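Local structure of uncharacterized protein (Vanderwaltozyma polyspora, 5THE) at residues 304-307 with 313-316; 318-323 with 360-365; 384-389 with 466-471. The protein probably binds RNA as a budding-yeast Argonaute, of which this chain is the C-terminal lobe carrying the Piwi domain. All coordinates share one frame; numbering follows the deposited sequence.

Interaction 1. Residues 304-307 with 313-316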
ATOM      1  N   LEU A 304       6.860  -4.007 -17.034  1.00 23.47           N
ATOM      2  CA  LEU A 304       6.034  -3.592 -18.155  1.00 25.81           C
ATOM      3  C   LEU A 304       5.345  -4.819 -18.732  1.00 27.48           C
ATOM      4  O   LEU A 304       5.992  -5.846 -18.946  1.00 28.34           O
ATOM      5  CB  LEU A 304       6.896  -2.913 -19.219  1.00 21.74           C
ATOM      6  CG  LEU A 304       6.125  -2.129 -20.273  1.00 28.61           C
ATOM      7  CD1 LEU A 304       5.407  -0.949 -19.633  1.00 25.09           C
ATOM      8  CD2 LEU A 304       7.066  -1.657 -21.369  1.00 26.01           C
ATOM      9  N   GLN A 305       4.038  -4.725 -18.963  1.00 27.06           N
ATOM     10  CA  GLN A 305       3.317  -5.827 -19.588  1.00 32.04           C
ATOM     11  C   GLN A 305       3.700  -5.940 -21.062  1.00 37.64           C
ATOM     12  O   GLN A 305       4.402  -5.094 -21.622  1.00 34.23           O
ATOM     13  CB  GLN A 305       1.811  -5.628 -19.461  1.00 26.11           C
ATOM     14  CG  GLN A 305       1.282  -5.736 -18.042  1.00 26.47           C
ATOM     15  CD  GLN A 305       0.847  -7.145 -17.715  1.00 33.22           C
ATOM     16  OE1 GLN A 305       1.670  -8.000 -17.370  1.00 39.82           O
ATOM     17  NE2 GLN A 305      -0.450  -7.404 -17.832  1.00 32.80           N
ATOM     18  N   ASP A 306       3.168  -6.981 -21.714  1.00 42.95           N
ATOM     19  CA  ASP A 306       3.525  -7.306 -23.090  1.00 40.00           C
ATOM     20  C   ASP A 306       2.809  -6.451 -24.124  1.00 40.95           C
ATOM     21  O   ASP A 306       3.313  -6.316 -25.240  1.00 44.53           O
ATOM     22  CB  ASP A 306       3.231  -8.782 -23.366  1.00 44.18           C
ATOM     23  CG  ASP A 306       4.230  -9.705 -22.703  1.00 47.13           C
ATOM     24  OD1 ASP A 306       5.384  -9.280 -22.507  1.00 47.85           O
ATOM     25  OD2 ASP A 306       3.867 -10.855 -22.379  1.00 51.14           O
ATOM     26  N   GLY A 307       1.652  -5.879 -23.791  1.00 39.95           N
ATOM     27  CA  GLY A 307       0.890  -5.100 -24.737  1.00 36.81           C
ATOM     28  C   GLY A 307      -0.019  -4.101 -24.053  1.00 44.12           C
ATOM     29  O   GLY A 307      -0.134  -4.072 -22.821  1.00 44.47           O
ATOM     30  N   ILE A 313      -1.591 -10.533 -15.836  1.00 35.39           N
ATOM     31  CA  ILE A 313      -0.151 -10.462 -15.606  1.00 34.14           C
ATOM     32  C   ILE A 313       0.463 -11.801 -15.986  1.00 32.45           C
ATOM     33  O   ILE A 313       0.622 -12.686 -15.134  1.00 31.30           O
ATOM     34  CB  ILE A 313       0.198 -10.123 -14.142  1.00 30.70           C
ATOM     35  CG1 ILE A 313      -0.696  -9.014 -13.589  1.00 30.74           C
ATOM     36  CG2 ILE A 313       1.641  -9.731 -14.053  1.00 25.85           C
ATOM     37  CD1 ILE A 313      -0.601  -8.844 -12.040  1.00 26.43           C
ATOM     38  N   THR A 314       0.837 -11.933 -17.261  1.00 31.39           N
ATOM     39  CA  THR A 314       1.248 -13.224 -17.809  1.00 37.50           C
ATOM     40  C   THR A 314       2.418 -13.824 -17.047  1.00 39.51           C
ATOM     41  O   THR A 314       2.455 -15.035 -16.803  1.00 45.10           O
ATOM     42  CB  THR A 314       1.627 -13.074 -19.281  1.00 42.14           C
ATOM     43  OG1 THR A 314       0.547 -12.461 -19.984  1.00 45.39           O
ATOM     44  CG2 THR A 314       1.912 -14.440 -19.890  1.00 48.83           C
ATOM     45  N   ASN A 315       3.397 -13.009 -16.694  1.00 33.18           N
ATOM     46  CA  ASN A 315       4.604 -13.502 -16.057  1.00 36.56           C
ATOM     47  C   ASN A 315       4.709 -12.987 -14.625  1.00 34.94           C
ATOM     48  O   ASN A 315       5.791 -12.632 -14.156  1.00 32.49           O
ATOM     49  CB  ASN A 315       5.834 -13.129 -16.883  1.00 43.63           C
ATOM     50  CG  ASN A 315       7.000 -14.092 -16.671  1.00 60.79           C
ATOM     51  OD1 ASN A 315       6.848 -15.158 -16.058  1.00 62.59           O
ATOM     52  ND2 ASN A 315       8.175 -13.716 -17.180  1.00 62.64           N
ATOM     53  N   VAL A 316       3.575 -12.960 -13.911  1.00 34.35           N
ATOM     54  CA  VAL A 316       3.581 -12.511 -12.519  1.00 28.98           C
ATOM     55  C   VAL A 316       4.558 -13.354 -11.706  1.00 35.49           C
ATOM     56  O   VAL A 316       5.269 -12.843 -10.832  1.00 33.06           O
ATOM     57  CB  VAL A 316       2.151 -12.533 -11.933  1.00 28.00           C
ATOM     58  CG1 VAL A 316       1.590 -13.974 -11.797  1.00 26.78           C
ATOM     59  CG2 VAL A 316       2.108 -11.819 -10.582  1.00 27.43           C
TER
HETATM   60  O   HOH W   1       3.273 -10.225 -17.407  1.00 42.64           O
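Q305 of strand 300-305 lays its terminal amide against the backbone of I313. The two segments enclose a short connecting loop of the Piwi domain. Their direct contact is by van der Waals packing: Q305 OE1 lies 3.5 Å from I313 CA and 3.7 Å from I313 CG2, and the two side chains cross at about a right angle. The glutamine gets there by a sharp bend at its second torsion (chi2 -92°), which swings the amide across to the loop. The isoleucine chain reaches past it to Y341 and R343 of strand 339-344, to V273 of strand 264-274 and to A285 of strand 282-289.

The polar link is made through water. Water 1 donates to Q305 OE1 at 2.7 Å and accepts from N315 N at 2.9 Å, joining Q305 to the turn. That turn is a type I beta turn from I313 to V316, closed by V316 N bonding to I313 O at 3.2 Å. The other half of the amide, NE2, bonds the carbonyl oxygens of E310 and I312.

Two exposed polar side chains, D306 and T314, flank the contact. D306 OD2 comes to 4.4 Å from T314 OG1, but each side chain has a stronger partner: D306 OD1 forms a salt bridge with K531, and T314 OG1 bonds E310.

With both ends of its buried amide engaged, Q305 has its rotation fixed, and one side chain ties strand, connecting loop and turn together, using a water where no direct bond spans the gap.

Interaction 2. Residues 318-323 with 360-365; sequences SLMLNR and KSIKES
Two helices of the Piwi domain, 320-329 and 351-373, meet here: the lead-in and first turn of one lie beside the middle of the other. The buried part is apolar. M320 SD rests 4.3 Å from I362 CG2, the branch methyl that stands anti to the backbone N. The methionine is curled rather than stretched, all three torsions lying between -56° and -75°, and besides I362 it touches L267 and L269 of strand 264-274 and L287 of strand 282-289.

Nearer the surface the meeting is polar but loose. S365 OG stands 3.8 Å from S318 N, with its hydroxyl committed to its own helix: it donates to S361 O at 2.8 Å, from 30° off the carbonyl plane. S365 N reaches the same oxygen at 2.9 Å from the opposite face, so S361 O carries two donors. S318 OG bonds back to N315 O. The bond from G317 N to S361 OG is the one that links helix 351-373 to the chain just before S318.

Helices packed against one another, with M320 directed onto strands 264-274 and 282-289 and small serines where the backbones approach to 6.4 Å between the CA atoms of S318 and S365, are consistent with the RNase H-like fold of Piwi domains.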
ATOM      1  N   SER A 318       7.397 -14.434 -12.419  1.00 30.43           N
ATOM      2  CA  SER A 318       8.779 -13.977 -12.482  1.00 37.20           C
ATOM      3  C   SER A 318       9.097 -13.015 -11.340  1.00 38.48           C
ATOM      4  O   SER A 318      10.217 -13.027 -10.810  1.00 42.47           O
ATOM      5  CB  SER A 318       9.053 -13.329 -13.837  1.00 34.75           C
ATOM      6  OG  SER A 318       8.438 -12.059 -13.924  1.00 42.28           O
ATOM      7  N   LEU A 319       8.119 -12.203 -10.924  1.00 35.43           N
ATOM      8  CA  LEU A 319       8.254 -11.287  -9.792  1.00 30.42           C
ATOM      9  C   LEU A 319       8.273 -11.997  -8.442  1.00 34.27           C
ATOM     10  O   LEU A 319       8.478 -11.336  -7.415  1.00 32.54           O
ATOM     11  CB  LEU A 319       7.115 -10.264  -9.817  1.00 27.37           C
ATOM     12  CG  LEU A 319       6.942  -9.499 -11.128  1.00 28.15           C
ATOM     13  CD1 LEU A 319       5.846  -8.460 -11.016  1.00 28.80           C
ATOM     14  CD2 LEU A 319       8.251  -8.847 -11.514  1.00 32.15           C
ATOM     15  N   MET A 320       8.072 -13.315  -8.408  1.00 29.06           N
ATOM     16  CA  MET A 320       8.055 -14.014  -7.134  1.00 29.22           C
ATOM     17  C   MET A 320       9.444 -14.175  -6.539  1.00 25.73           C
ATOM     18  O   MET A 320       9.555 -14.312  -5.320  1.00 28.24           O
ATOM     19  CB  MET A 320       7.393 -15.384  -7.291  1.00 28.64           C
ATOM     20  CG  MET A 320       5.882 -15.320  -7.409  1.00 27.15           C
ATOM     21  SD  MET A 320       5.079 -14.782  -5.868  1.00 27.86           S
ATOM     22  CE  MET A 320       5.680 -15.972  -4.655  1.00 22.74           C
ATOM     23  N   LEU A 321      10.498 -14.142  -7.361  1.00 27.27           N
ATOM     24  CA  LEU A 321      11.832 -14.494  -6.879  1.00 29.27           C
ATOM     25  C   LEU A 321      12.251 -13.610  -5.709  1.00 27.95           C
ATOM     26  O   LEU A 321      12.706 -14.106  -4.668  1.00 34.01           O
ATOM     27  CB  LEU A 321      12.851 -14.404  -8.016  1.00 28.70           C
ATOM     28  CG  LEU A 321      14.333 -14.610  -7.659  1.00 30.56           C
ATOM     29  CD1 LEU A 321      14.572 -15.927  -6.913  1.00 30.57           C
ATOM     30  CD2 LEU A 321      15.217 -14.535  -8.892  1.00 29.29           C
ATOM     31  N   ASN A 322      12.083 -12.297  -5.854  1.00 24.96           N
ATOM     32  CA  ASN A 322      12.436 -11.386  -4.769  1.00 28.73           C
ATOM     33  C   ASN A 322      11.499 -11.517  -3.581  1.00 25.19           C
ATOM     34  O   ASN A 322      11.933 -11.333  -2.440  1.00 26.12           O
ATOM     35  CB  ASN A 322      12.443  -9.941  -5.267  1.00 31.43           C
ATOM     36  CG  ASN A 322      13.622  -9.658  -6.151  1.00 32.67           C
ATOM     37  OD1 ASN A 322      14.622 -10.361  -6.081  1.00 31.27           O
ATOM     38  ND2 ASN A 322      13.512  -8.639  -6.997  1.00 28.52           N
ATOM     39  N   ARG A 323      10.211 -11.788  -3.811  1.00 26.21           N
ATOM     40  CA  ARG A 323       9.330 -12.044  -2.673  1.00 24.46           C
ATOM     41  C   ARG A 323       9.882 -13.178  -1.824  1.00 26.15           C
ATOM     42  O   ARG A 323       9.899 -13.094  -0.590  1.00 24.69           O
ATOM     43  CB  ARG A 323       7.909 -12.378  -3.136  1.00 25.51           C
ATOM     44  CG  ARG A 323       7.410 -11.557  -4.331  1.00 23.56           C
ATOM     45  CD  ARG A 323       6.907 -10.189  -3.912  1.00 21.99           C
ATOM     46  NE  ARG A 323       7.955  -9.289  -3.427  1.00 24.12           N
ATOM     47  CZ  ARG A 323       8.857  -8.718  -4.216  1.00 26.04           C
ATOM     48  NH1 ARG A 323       8.848  -8.984  -5.515  1.00 27.13           N
ATOM     49  NH2 ARG A 323       9.768  -7.896  -3.714  1.00 21.66           N
ATOM     50  N   LYS A 360      -1.331 -20.178 -11.784  1.00 26.93           N
ATOM     51  CA  LYS A 360      -0.420 -21.171 -12.356  1.00 26.50           C
ATOM     52  C   LYS A 360       0.992 -20.618 -12.495  1.00 27.24           C
ATOM     53  O   LYS A 360       1.972 -21.322 -12.228  1.00 25.26           O
ATOM     54  CB  LYS A 360      -0.929 -21.637 -13.723  1.00 27.11           C
ATOM     55  CG  LYS A 360       0.017 -22.619 -14.435  1.00 27.59           C
ATOM     56  CD  LYS A 360      -0.484 -22.978 -15.841  1.00 38.56           C
ATOM     57  CE  LYS A 360       0.635 -23.610 -16.665  1.00 48.78           C
ATOM     58  NZ  LYS A 360       0.147 -24.360 -17.846  1.00 53.43           N
ATOM     59  N   SER A 361       1.122 -19.362 -12.918  1.00 28.09           N
ATOM     60  CA  SER A 361       2.450 -18.775 -13.024  1.00 27.86           C
ATOM     61  C   SER A 361       3.134 -18.710 -11.665  1.00 25.28           C
ATOM     62  O   SER A 361       4.339 -18.963 -11.554  1.00 30.12           O
ATOM     63  CB  SER A 361       2.362 -17.388 -13.648  1.00 21.49           C
ATOM     64  OG  SER A 361       3.626 -16.755 -13.594  1.00 29.77           O
ATOM     65  N   ILE A 362       2.381 -18.380 -10.614  1.00 25.46           N
ATOM     66  CA  ILE A 362       2.961 -18.337  -9.275  1.00 25.21           C
ATOM     67  C   ILE A 362       3.448 -19.721  -8.862  1.00 26.57           C
ATOM     68  O   ILE A 362       4.577 -19.880  -8.386  1.00 30.26           O
ATOM     69  CB  ILE A 362       1.944 -17.769  -8.266  1.00 25.09           C
ATOM     70  CG1 ILE A 362       1.720 -16.279  -8.538  1.00 29.64           C
ATOM     71  CG2 ILE A 362       2.421 -17.989  -6.838  1.00 26.60           C
ATOM     72  CD1 ILE A 362       0.602 -15.665  -7.716  1.00 29.96           C
ATOM     73  N   LYS A 363       2.603 -20.744  -9.034  1.00 22.82           N
ATOM     74  CA  LYS A 363       2.981 -22.068  -8.543  1.00 25.18           C
ATOM     75  C   LYS A 363       4.154 -22.630  -9.337  1.00 25.93           C
ATOM     76  O   LYS A 363       5.067 -23.240  -8.768  1.00 22.64           O
ATOM     77  CB  LYS A 363       1.787 -23.013  -8.598  1.00 24.34           C
ATOM     78  CG  LYS A 363       0.680 -22.687  -7.598  1.00 25.32           C
ATOM     79  CD  LYS A 363      -0.381 -23.761  -7.616  1.00 27.34           C
ATOM     80  CE  LYS A 363       0.128 -25.058  -7.008  1.00 28.11           C
ATOM     81  NZ  LYS A 363       0.335 -24.963  -5.537  1.00 22.14           N
ATOM     82  N   GLU A 364       4.172 -22.392 -10.648  1.00 24.88           N
ATOM     83  CA  GLU A 364       5.245 -22.935 -11.471  1.00 27.61           C
ATOM     84  C   GLU A 364       6.543 -22.175 -11.257  1.00 27.86           C
ATOM     85  O   GLU A 364       7.624 -22.782 -11.232  1.00 33.58           O
ATOM     86  CB  GLU A 364       4.817 -22.932 -12.939  1.00 25.17           C
ATOM     87  CG  GLU A 364       3.657 -23.911 -13.139  1.00 34.69           C
ATOM     88  CD  GLU A 364       3.259 -24.137 -14.575  1.00 43.34           C
ATOM     89  OE1 GLU A 364       3.567 -23.278 -15.433  1.00 38.60           O
ATOM     90  OE2 GLU A 364       2.618 -25.188 -14.825  1.00 44.24           O
ATOM     91  N   SER A 365       6.462 -20.857 -11.062  1.00 24.27           N
ATOM     92  CA  SER A 365       7.677 -20.086 -10.796  1.00 27.58           C
ATOM     93  C   SER A 365       8.293 -20.465  -9.453  1.00 26.40           C
ATOM     94  O   SER A 365       9.511 -20.644  -9.357  1.00 28.03           O
ATOM     95  CB  SER A 365       7.390 -18.588 -10.849  1.00 31.35           C
ATOM     96  OG  SER A 365       6.943 -18.218 -12.146  1.00 41.17           O
TER

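Interaction 3. Residues 384-389 with 466-471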
ATOM      1  N   THR A 384      -3.647 -19.247  -1.908  1.00 25.11           N
ATOM      2  CA  THR A 384      -5.009 -18.726  -1.927  1.00 21.40           C
ATOM      3  C   THR A 384      -4.978 -17.448  -2.750  1.00 25.12           C
ATOM      4  O   THR A 384      -4.106 -16.599  -2.539  1.00 24.69           O
ATOM      5  CB  THR A 384      -5.541 -18.440  -0.516  1.00 24.44           C
ATOM      6  OG1 THR A 384      -5.614 -19.656   0.242  1.00 23.80           O
ATOM      7  CG2 THR A 384      -6.952 -17.813  -0.601  1.00 22.78           C
ATOM      8  N   CYS A 385      -5.912 -17.307  -3.683  1.00 21.56           N
ATOM      9  CA  CYS A 385      -6.029 -16.083  -4.468  1.00 19.81           C
ATOM     10  C   CYS A 385      -7.332 -15.351  -4.142  1.00 23.84           C
ATOM     11  O   CYS A 385      -8.418 -15.946  -4.158  1.00 25.60           O
ATOM     12  CB  CYS A 385      -5.946 -16.386  -5.968  1.00 22.28           C
ATOM     13  SG  CYS A 385      -6.306 -14.949  -6.994  1.00 28.34           S
ATOM     14  N   ILE A 386      -7.226 -14.053  -3.866  1.00 23.10           N
ATOM     15  CA  ILE A 386      -8.396 -13.219  -3.627  1.00 22.35           C
ATOM     16  C   ILE A 386      -8.345 -12.014  -4.549  1.00 20.63           C
ATOM     17  O   ILE A 386      -7.357 -11.272  -4.564  1.00 23.54           O
ATOM     18  CB  ILE A 386      -8.500 -12.759  -2.162  1.00 23.24           C
ATOM     19  CG1 ILE A 386      -8.618 -13.975  -1.244  1.00 25.42           C
ATOM     20  CG2 ILE A 386      -9.710 -11.815  -2.000  1.00 20.42           C
ATOM     21  CD1 ILE A 386      -8.747 -13.615   0.226  1.00 30.99           C
ATOM     22  N   ALA A 387      -9.413 -11.809  -5.308  1.00 24.42           N
ATOM     23  CA  ALA A 387      -9.515 -10.652  -6.177  1.00 22.69           C
ATOM     24  C   ALA A 387     -10.374  -9.591  -5.504  1.00 22.59           C
ATOM     25  O   ALA A 387     -11.369  -9.905  -4.845  1.00 26.34           O
ATOM     26  CB  ALA A 387     -10.100 -11.043  -7.538  1.00 22.54           C
ATOM     27  N   THR A 388      -9.984  -8.337  -5.677  1.00 23.46           N
ATOM     28  CA  THR A 388     -10.699  -7.198  -5.125  1.00 27.63           C
ATOM     29  C   THR A 388     -11.178  -6.287  -6.242  1.00 26.89           C
ATOM     30  O   THR A 388     -10.439  -6.009  -7.197  1.00 23.04           O
ATOM     31  CB  THR A 388      -9.807  -6.402  -4.157  1.00 34.37           C
ATOM     32  OG1 THR A 388      -8.608  -5.997  -4.832  1.00 29.59           O
ATOM     33  CG2 THR A 388      -9.434  -7.272  -2.945  1.00 32.10           C
ATOM     34  N   VAL A 389     -12.423  -5.831  -6.126  1.00 24.25           N
ATOM     35  CA  VAL A 389     -12.971  -4.791  -6.993  1.00 31.41           C
ATOM     36  C   VAL A 389     -13.476  -3.697  -6.064  1.00 35.13           C
ATOM     37  O   VAL A 389     -14.475  -3.889  -5.356  1.00 28.96           O
ATOM     38  CB  VAL A 389     -14.096  -5.315  -7.901  1.00 34.97           C
ATOM     39  CG1 VAL A 389     -14.737  -4.176  -8.689  1.00 31.58           C
ATOM     40  CG2 VAL A 389     -13.569  -6.401  -8.844  1.00 29.31           C
ATOM     41  N   ASP A 466     -15.320 -17.150   7.219  1.00 23.99           N
ATOM     42  CA  ASP A 466     -14.943 -16.377   8.412  1.00 25.26           C
ATOM     43  C   ASP A 466     -13.453 -16.079   8.444  1.00 23.51           C
ATOM     44  O   ASP A 466     -13.034 -14.973   8.824  1.00 27.17           O
ATOM     45  CB  ASP A 466     -15.319 -17.111   9.705  1.00 21.66           C
ATOM     46  CG  ASP A 466     -16.810 -17.057  10.038  1.00 26.82           C
ATOM     47  OD1 ASP A 466     -17.318 -18.087  10.507  1.00 23.93           O
ATOM     48  OD2 ASP A 466     -17.472 -16.014   9.830  1.00 26.42           O
ATOM     49  N   TYR A 467     -12.624 -17.063   8.096  1.00 26.75           N
ATOM     50  CA  TYR A 467     -11.183 -16.859   8.057  1.00 22.86           C
ATOM     51  C   TYR A 467     -10.803 -15.812   7.009  1.00 25.74           C
ATOM     52  O   TYR A 467     -10.072 -14.851   7.296  1.00 18.88           O
ATOM     53  CB  TYR A 467     -10.484 -18.192   7.780  1.00 23.45           C
ATOM     54  CG  TYR A 467      -8.997 -18.058   7.536  1.00 29.93           C
ATOM     55  CD1 TYR A 467      -8.132 -17.790   8.589  1.00 29.73           C
ATOM     56  CD2 TYR A 467      -8.463 -18.177   6.255  1.00 28.55           C
ATOM     57  CE1 TYR A 467      -6.779 -17.645   8.388  1.00 29.28           C
ATOM     58  CE2 TYR A 467      -7.095 -18.036   6.043  1.00 33.52           C
ATOM     59  CZ  TYR A 467      -6.262 -17.789   7.129  1.00 35.89           C
ATOM     60  OH  TYR A 467      -4.905 -17.623   6.966  1.00 41.71           O
ATOM     61  N   LEU A 468     -11.332 -15.959   5.789  1.00 19.37           N
ATOM     62  CA  LEU A 468     -10.968 -15.012   4.739  1.00 28.82           C
ATOM     63  C   LEU A 468     -11.498 -13.619   5.045  1.00 28.13           C
ATOM     64  O   LEU A 468     -10.824 -12.622   4.767  1.00 28.49           O
ATOM     65  CB  LEU A 468     -11.486 -15.487   3.382  1.00 27.28           C
ATOM     66  CG  LEU A 468     -10.826 -16.734   2.796  1.00 30.45           C
ATOM     67  CD1 LEU A 468     -11.329 -16.929   1.377  1.00 36.31           C
ATOM     68  CD2 LEU A 468      -9.307 -16.620   2.833  1.00 27.01           C
ATOM     69  N   GLN A 469     -12.705 -13.525   5.612  1.00 21.89           N
ATOM     70  CA  GLN A 469     -13.253 -12.200   5.881  1.00 25.61           C
ATOM     71  C   GLN A 469     -12.510 -11.527   7.016  1.00 23.98           C
ATOM     72  O   GLN A 469     -12.348 -10.302   7.010  1.00 21.57           O
ATOM     73  CB  GLN A 469     -14.755 -12.288   6.180  1.00 19.28           C
ATOM     74  CG  GLN A 469     -15.552 -12.643   4.925  1.00 19.45           C
ATOM     75  CD  GLN A 469     -16.968 -13.139   5.199  1.00 26.01           C
ATOM     76  OE1 GLN A 469     -17.463 -13.059   6.303  1.00 23.16           O
ATOM     77  NE2 GLN A 469     -17.604 -13.668   4.190  1.00 28.08           N
ATOM     78  N   GLU A 470     -12.032 -12.310   7.984  1.00 20.38           N
ATOM     79  CA  GLU A 470     -11.292 -11.704   9.076  1.00 22.21           C
ATOM     80  C   GLU A 470      -9.940 -11.196   8.591  1.00 25.46           C
ATOM     81  O   GLU A 470      -9.523 -10.090   8.944  1.00 23.16           O
ATOM     82  CB  GLU A 470     -11.128 -12.711  10.221  1.00 21.06           C
ATOM     83  CG  GLU A 470     -10.572 -12.091  11.500  1.00 23.96           C
ATOM     84  CD  GLU A 470     -10.486 -13.063  12.647  1.00 37.50           C
ATOM     85  OE1 GLU A 470     -10.868 -14.245  12.493  1.00 33.88           O
ATOM     86  OE2 GLU A 470     -10.029 -12.626  13.717  1.00 42.62           O
ATOM     87  N   ILE A 471      -9.254 -12.001   7.776  1.00 22.04           N
ATOM     88  CA  ILE A 471      -7.982 -11.599   7.177  1.00 27.05           C
ATOM     89  C   ILE A 471      -8.142 -10.328   6.352  1.00 27.53           C
ATOM     90  O   ILE A 471      -7.369  -9.372   6.490  1.00 25.64           O
ATOM     91  CB  ILE A 471      -7.439 -12.745   6.311  1.00 29.48           C
ATOM     92  CG1 ILE A 471      -6.803 -13.808   7.182  1.00 34.20           C
ATOM     93  CG2 ILE A 471      -6.488 -12.235   5.238  1.00 35.10           C
ATOM     94  CD1 ILE A 471      -6.131 -14.793   6.334  1.00 49.26           C
TER
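L468 of helix 465-475 meets two side chains of strand 383-389 chiefly through one methyl, CD2. I386 CD1 is 4.0 Å from L468 CD2 and T384 CG2 4.3 Å. T384 and I386 are two residues apart and so project from the same face of the strand, both toward the helix, while C385 and A387 between and beyond them serve the other face.

The conformations explain which atoms touch. In I386 the chain is fully extended beyond CB (chi2 -179°), which carries CD1 toward the helix. L468 holds CG beside its backbone N (chi1 -69°) and carries CD1 straight on, leaving CD2 turned off to the side that the strand occupies. The isoleucine and leucine therefore run past one another in opposite directions, meeting at their methyls. T384 turns its methyl to the leucine, and its hydroxyl OG1 is taken by D459 and N461.

L468 also touches C456 of strand 452-459, F435 of strand 435-440 and S463 in the loop before the helix. Within the helix, I471 CG1 sits over one face of the Y467 ring, 4.0 Å above the plane and toward the rim, and the Y467 hydroxyl bonds L256 O.

No hydrogen bond or ion pair crosses between helix and strand. The hold is dispersive and hydrophobic, set by the fit of three buried side chains, with the polar end of T384 satisfied by other partners.

All three contacts lie in the Piwi domain and come in series along the chain. Interactions 1 and 2 are neighbours, centres 13 Å apart, and they touch: V316 CG1 packs 4.0 Å from I362 CG1, so the turn packs against helix 351-373. Interaction 3 stands apart, its centre about 24 Å from that of interaction 1 and 20 Å from that of interaction 2; helix 351-373 leads on to its strand 383-389. Strands 300-305, 282-289, 264-274, 339-344 and 383-389, paired in this order, connect the sites. Within one probably RNase H-like domain, interaction 3 packs a helix onto a strand about 10 Å (nearest atoms) from the bound nucleic acid; the others lie about 19 Å from it.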